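Local coordinates for protein putative alpha-galactosidase/melibiase (Bacteroides fragilis, PDB 4OGZ) that probably hydrolyses terminal, non-reducing alpha-D-galactose residues in alpha-D-galactosides, at residues A[30-35]-A[41-46]; A[154-159]-A[194-199]. One frame throughout, in Å; residues are numbered along the deposited sequence.

How the contacts relate
The two contacts lie in different domains of one chain and do not touch. Their centres are 38 Å apart, and their nearest atoms about 19 Å. Contact 1 (30-35 with 41-46) joins the two sheets of the N-terminal Ig-like domain. Contact 2 (154-159 with 194-199) joins two loops of the TIM-barrel domain, the putative catalytic domain. The centre of contact 2 is about 26 Å from the chain centre, that of contact 1 about 21 Å. Both are buried. Asp133 of the barrel domain is hydrogen-bonded to the Tyr32 hydroxyl and the Thr35 backbone N, which ties contact 1 to that domain. The Ile156 side chain of contact 2 is about 9 Å from a bound di(hydroxyethyl)ether, which is not a substrate.

Contact 1 of 2, residues A[30-35]-A[41-46]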
loop_
_atom_site.group_PDB
_atom_site.type_symbol
_atom_site.label_atom_id
_atom_site.label_comp_id
_atom_site.label_asym_id
_atom_site.label_seq_id
_atom_site.Cartn_x
_atom_site.Cartn_y
_atom_site.Cartn_z
ATOM N N LEU A 30 1.560 -16.917 2.514
ATOM C CA LEU A 30 0.853 -16.836 1.259
ATOM C C LEU A 30 1.470 -15.738 0.376
ATOM O O LEU A 30 1.641 -14.588 0.819
ATOM C CB LEU A 30 -0.639 -16.507 1.509
ATOM C CG LEU A 30 -1.468 -16.496 0.242
ATOM C CD1 LEU A 30 -1.559 -17.879 -0.357
ATOM C CD2 LEU A 30 -2.876 -15.926 0.537
ATOM N N PHE A 31 1.793 -16.071 -0.871
ATOM C CA PHE A 31 2.306 -15.072 -1.832
ATOM C C PHE A 31 2.019 -15.483 -3.265
ATOM O O PHE A 31 2.403 -16.576 -3.713
ATOM C CB PHE A 31 3.801 -14.851 -1.635
ATOM C CG PHE A 31 4.379 -13.758 -2.508
ATOM C CD1 PHE A 31 4.092 -12.426 -2.273
ATOM C CD2 PHE A 31 5.201 -14.072 -3.559
ATOM C CE1 PHE A 31 4.608 -11.424 -3.098
ATOM C CE2 PHE A 31 5.733 -13.083 -4.375
ATOM C CZ PHE A 31 5.456 -11.748 -4.140
ATOM N N TYR A 32 1.249 -14.652 -3.957
ATOM C CA TYR A 32 1.074 -14.782 -5.395
ATOM C C TYR A 32 2.205 -14.002 -6.079
ATOM O O TYR A 32 2.420 -12.831 -5.792
ATOM C CB TYR A 32 -0.267 -14.224 -5.852
ATOM C CG TYR A 32 -0.378 -14.132 -7.357
ATOM C CD1 TYR A 32 -0.607 -15.263 -8.132
ATOM C CD2 TYR A 32 -0.230 -12.913 -8.021
ATOM C CE1 TYR A 32 -0.704 -15.183 -9.521
ATOM C CE2 TYR A 32 -0.331 -12.834 -9.403
ATOM C CZ TYR A 32 -0.545 -13.996 -10.136
ATOM O OH TYR A 32 -0.661 -13.943 -11.496
ATOM N N ILE A 33 2.872 -14.659 -7.008
ATOM C CA ILE A 33 4.001 -14.074 -7.743
ATOM C C ILE A 33 3.454 -13.164 -8.833
ATOM O O ILE A 33 2.947 -13.662 -9.826
ATOM C CB ILE A 33 4.836 -15.144 -8.416
ATOM C CG1 ILE A 33 5.377 -16.140 -7.384
ATOM C CG2 ILE A 33 5.985 -14.525 -9.227
ATOM C CD1 ILE A 33 5.689 -17.477 -8.016
ATOM N N PRO A 34 3.605 -11.843 -8.664
ATOM C CA PRO A 34 3.003 -10.941 -9.648
ATOM C C PRO A 34 3.712 -11.004 -11.002
ATOM O O PRO A 34 4.897 -10.668 -11.119
ATOM C CB PRO A 34 3.160 -9.570 -8.992
ATOM C CG PRO A 34 3.456 -9.822 -7.561
ATOM C CD PRO A 34 4.203 -11.092 -7.557
ATOM N N THR A 35 2.996 -11.429 -12.023
ATOM C CA THR A 35 3.665 -11.767 -13.272
ATOM C C THR A 35 2.929 -11.196 -14.474
ATOM O O THR A 35 1.799 -11.609 -14.775
ATOM C CB THR A 35 3.786 -13.287 -13.431
ATOM O OG1 THR A 35 4.307 -13.837 -12.224
ATOM C CG2 THR A 35 4.718 -13.639 -14.575
ATOM N N ILE A 41 0.495 -18.992 -18.176
ATOM C CA ILE A 41 1.825 -18.975 -17.606
ATOM C C ILE A 41 1.985 -20.167 -16.678
ATOM O O ILE A 41 1.052 -20.574 -16.019
ATOM C CB ILE A 41 2.039 -17.647 -16.860
ATOM C CG1 ILE A 41 2.297 -16.552 -17.889
ATOM C CG2 ILE A 41 3.193 -17.722 -15.867
ATOM C CD1 ILE A 41 2.473 -15.176 -17.318
ATOM N N LYS A 42 3.193 -20.712 -16.623
ATOM C CA LYS A 42 3.553 -21.720 -15.645
ATOM C C LYS A 42 4.771 -21.250 -14.845
ATOM O O LYS A 42 5.722 -20.716 -15.411
ATOM C CB LYS A 42 3.912 -23.038 -16.330
ATOM C CG LYS A 42 3.476 -24.283 -15.584
ATOM C CD LYS A 42 4.125 -25.519 -16.183
ATOM C CE LYS A 42 3.932 -26.735 -15.283
ATOM N NZ LYS A 42 3.971 -28.021 -16.028
ATOM N N TRP A 43 4.752 -21.504 -13.546
ATOM C CA TRP A 43 5.776 -21.012 -12.663
ATOM C C TRP A 43 6.620 -22.156 -12.128
ATOM O O TRP A 43 6.165 -23.292 -12.020
ATOM C CB TRP A 43 5.154 -20.300 -11.481
ATOM C CG TRP A 43 4.627 -18.976 -11.745
ATOM C CD1 TRP A 43 5.272 -17.794 -11.590
ATOM C CD2 TRP A 43 3.291 -18.660 -12.166
ATOM N NE1 TRP A 43 4.416 -16.749 -11.897
ATOM C CE2 TRP A 43 3.195 -17.263 -12.247
ATOM C CE3 TRP A 43 2.171 -19.419 -12.465
ATOM C CZ2 TRP A 43 1.991 -16.601 -12.618
ATOM C CZ3 TRP A 43 0.988 -18.767 -12.844
ATOM C CH2 TRP A 43 0.915 -17.382 -12.901
ATOM N N HIS A 44 7.858 -21.836 -11.791
ATOM C CA HIS A 44 8.744 -22.789 -11.147
ATOM C C HIS A 44 9.498 -22.076 -10.070
ATOM O O HIS A 44 9.738 -20.864 -10.154
ATOM C CB HIS A 44 9.708 -23.454 -12.162
ATOM C CG HIS A 44 8.991 -24.156 -13.263
ATOM N ND1 HIS A 44 8.681 -25.500 -13.213
ATOM C CD2 HIS A 44 8.439 -23.681 -14.408
ATOM C CE1 HIS A 44 8.011 -25.832 -14.304
ATOM N NE2 HIS A 44 7.852 -24.747 -15.046
ATOM N N ALA A 45 9.828 -22.833 -9.031
ATOM C CA ALA A 45 10.592 -22.295 -7.945
ATOM C C ALA A 45 11.676 -23.289 -7.603
ATOM O O ALA A 45 11.411 -24.464 -7.501
ATOM C CB ALA A 45 9.706 -22.049 -6.747
ATOM N N GLU A 46 12.900 -22.808 -7.459
ATOM C CA GLU A 46 13.991 -23.631 -6.979
ATOM C C GLU A 46 14.403 -23.052 -5.631
ATOM O O GLU A 46 14.406 -21.828 -5.406
ATOM C CB GLU A 46 15.117 -23.691 -8.024
ATOM C CG GLU A 46 16.428 -24.341 -7.579
ATOM C CD GLU A 46 16.313 -25.834 -7.254
ATOM O OE1 GLU A 46 15.200 -26.395 -7.358
ATOM O OE2 GLU A 46 17.342 -26.466 -6.901
#
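Trp43 reaches across to Ile33 and Thr35 with its indole. From CB, Trp43 CG lies beside the backbone N and anti to the carbonyl carbon (chi1 -76°), which sends the indole toward strand 28-36. Trp43 CD1 is 3.6 Å from Ile33 CD1. Trp43 NE1 then donates a hydrogen bond to Thr35 OG1 at 2.9 Å. The N-H...O angle is 153°, and OG1 sits at the ring edge, only 4° out of the indole plane. Thr35 OG1 in turn donates a hydrogen bond to Ile33 O at 2.8 Å, from above the carbonyl plane. The two bonds hold the hydroxyl between indole and backbone. Strands 28-36 and 42-46 belong to different sheets of the Ig-like domain, so the indole spans the interior of a beta sandwich. Leu54 touches both Trp43 and Ile33, and Leu75 touches Ile33. Trp43 CE2 and CZ2 both pass Thr35 OG1 at 3.6 Å. Trp43 CZ2 also comes within 3.9 Å of Tyr32 OH, which Trp43 CH2, at the far end, meets too. The two aromatic side chains cross at about a right angle. That hydroxyl is bonded to Asp133. One indole face carries Ile41 CG2, 3.5 Å above the plane over its centre. Ile41 CD1 meets Thr35 CG2 at 3.9 Å.

Contact 2 of 2, residues A[154-159]-A[194-199]; sequences GHIQID and GVCGSY
Ile156 and Cys196 bring their backbones closest, with CA atoms 6.8 Å apart, and no hydrogen bond links the two irregular segments. The CB of each points toward the other segment. Ile156 CG1 is anti to the backbone N (chi1 -165°), which carries the ethyl branch toward the cysteine. Ile156 CG1 touches Cys196 CB and SG, each at 4.0 Å. The end of the branch goes on to the main chain: Ile156 CD1 packs 3.7 Å from Cys196 O, with Gly197 O more distant at 4.3 Å. These carbonyls have polar partners of their own. Cys196 O accepts from Gln146 NE2 and Gly197 O from Arg150 NH2. Arg150 also bonds Gly154 O through NH1 and thus ties both segments together. Within 154-159, Gln157 folds back on its own backbone. Gln157 NE2 donates to His155 O at 3.0 Å with an N-H...O angle of 161°, from above the carbonyl plane. Ser198 OG and His155 ND1 anchor the loops to Asp205 and Asp208 of helix 202-211. The segments belong to loops that follow strands 138-140 and 180-186, neighbours in the parallel sheet, an arrangement typical of the beta-alpha loops of a TIM barrel.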
loop_
_atom_site.group_PDB
_atom_site.type_symbol
_atom_site.label_atom_id
_atom_site.label_comp_id
_atom_site.label_asym_id
_atom_site.label_seq_id
_atom_site.Cartn_x
_atom_site.Cartn_y
_atom_site.Cartn_z
ATOM N N GLY A 154 -19.791 -11.541 24.549
ATOM C CA GLY A 154 -18.527 -10.786 24.586
ATOM C C GLY A 154 -17.754 -10.738 23.267
ATOM O O GLY A 154 -16.683 -10.178 23.201
ATOM N N HIS A 155 -18.309 -11.293 22.201
ATOM C CA HIS A 155 -17.660 -11.229 20.885
ATOM C C HIS A 155 -18.274 -10.173 20.009
ATOM O O HIS A 155 -19.466 -9.895 20.098
ATOM C CB HIS A 155 -17.758 -12.562 20.185
ATOM C CG HIS A 155 -16.943 -13.591 20.845
ATOM N ND1 HIS A 155 -15.672 -13.907 20.424
ATOM C CD2 HIS A 155 -17.170 -14.323 21.959
ATOM C CE1 HIS A 155 -15.167 -14.832 21.217
ATOM N NE2 HIS A 155 -16.058 -15.104 22.155
ATOM N N ILE A 156 -17.435 -9.577 19.189
ATOM C CA ILE A 156 -17.836 -8.560 18.241
ATOM C C ILE A 156 -18.694 -9.230 17.181
ATOM O O ILE A 156 -18.473 -10.387 16.859
ATOM C CB ILE A 156 -16.584 -7.845 17.669
ATOM C CG1 ILE A 156 -16.946 -6.555 16.961
ATOM C CG2 ILE A 156 -15.848 -8.734 16.694
ATOM C CD1 ILE A 156 -15.718 -5.691 16.712
ATOM N N GLN A 157 -19.761 -8.568 16.730
ATOM C CA GLN A 157 -20.736 -9.243 15.857
ATOM C C GLN A 157 -20.579 -8.782 14.405
ATOM O O GLN A 157 -20.551 -7.598 14.114
ATOM C CB GLN A 157 -22.167 -9.046 16.360
ATOM C CG GLN A 157 -22.392 -9.620 17.758
ATOM C CD GLN A 157 -22.301 -11.139 17.796
ATOM O OE1 GLN A 157 -22.963 -11.831 17.001
ATOM N NE2 GLN A 157 -21.483 -11.673 18.727
ATOM N N ILE A 158 -20.419 -9.748 13.512
ATOM C CA ILE A 158 -20.316 -9.478 12.103
ATOM C C ILE A 158 -21.714 -9.097 11.683
ATOM O O ILE A 158 -22.701 -9.696 12.101
ATOM C CB ILE A 158 -19.868 -10.702 11.303
ATOM C CG1 ILE A 158 -18.429 -11.071 11.638
ATOM C CG2 ILE A 158 -19.968 -10.473 9.791
ATOM C CD1 ILE A 158 -18.136 -12.528 11.358
ATOM N N ASP A 159 -21.797 -8.076 10.869
ATOM C CA ASP A 159 -23.078 -7.728 10.263
ATOM C C ASP A 159 -23.369 -8.727 9.120
ATOM O O ASP A 159 -22.776 -8.640 8.042
ATOM C CB ASP A 159 -23.023 -6.315 9.748
ATOM C CG ASP A 159 -24.347 -5.879 9.139
ATOM O OD1 ASP A 159 -25.157 -6.779 8.764
ATOM O OD2 ASP A 159 -24.592 -4.648 9.144
ATOM N N GLY A 194 -19.559 4.779 14.732
ATOM C CA GLY A 194 -20.543 4.435 15.753
ATOM C C GLY A 194 -20.908 2.959 15.861
ATOM O O GLY A 194 -21.924 2.608 16.478
ATOM N N VAL A 195 -20.100 2.070 15.288
ATOM C CA VAL A 195 -20.333 0.629 15.497
ATOM C C VAL A 195 -19.219 0.066 16.430
ATOM O O VAL A 195 -18.416 0.817 16.981
ATOM C CB VAL A 195 -20.541 -0.142 14.156
ATOM C CG1 VAL A 195 -21.826 0.325 13.446
ATOM C CG2 VAL A 195 -19.331 -0.000 13.247
ATOM N N CYS A 196 -19.252 -1.227 16.691
ATOM C CA CYS A 196 -18.545 -1.772 17.838
ATOM C C CYS A 196 -17.051 -1.680 17.641
ATOM O O CYS A 196 -16.543 -2.049 16.578
ATOM C CB CYS A 196 -18.939 -3.238 18.093
ATOM S SG CYS A 196 -18.360 -3.915 19.671
ATOM N N GLY A 197 -16.360 -1.213 18.682
ATOM C CA GLY A 197 -14.883 -1.226 18.748
ATOM C C GLY A 197 -14.325 -2.267 19.694
ATOM O O GLY A 197 -15.042 -3.141 20.169
ATOM N N SER A 198 -13.031 -2.173 19.960
ATOM C CA SER A 198 -12.269 -3.249 20.615
ATOM C C SER A 198 -11.657 -2.923 21.986
ATOM O O SER A 198 -11.059 -3.794 22.609
ATOM C CB SER A 198 -11.130 -3.691 19.690
ATOM O OG SER A 198 -11.581 -4.442 18.573
ATOM N N TYR A 199 -11.777 -1.696 22.473
ATOM C CA TYR A 199 -11.113 -1.351 23.737
ATOM C C TYR A 199 -11.543 -2.248 24.883
ATOM O O TYR A 199 -12.741 -2.400 25.148
ATOM C CB TYR A 199 -11.393 0.098 24.169
ATOM C CG TYR A 199 -10.655 0.433 25.422
ATOM C CD1 TYR A 199 -9.280 0.566 25.402
ATOM C CD2 TYR A 199 -11.308 0.523 26.640
ATOM C CE1 TYR A 199 -8.574 0.827 26.561
ATOM C CE2 TYR A 199 -10.615 0.790 27.799
ATOM C CZ TYR A 199 -9.246 0.940 27.749
ATOM O OH TYR A 199 -8.551 1.206 28.895
#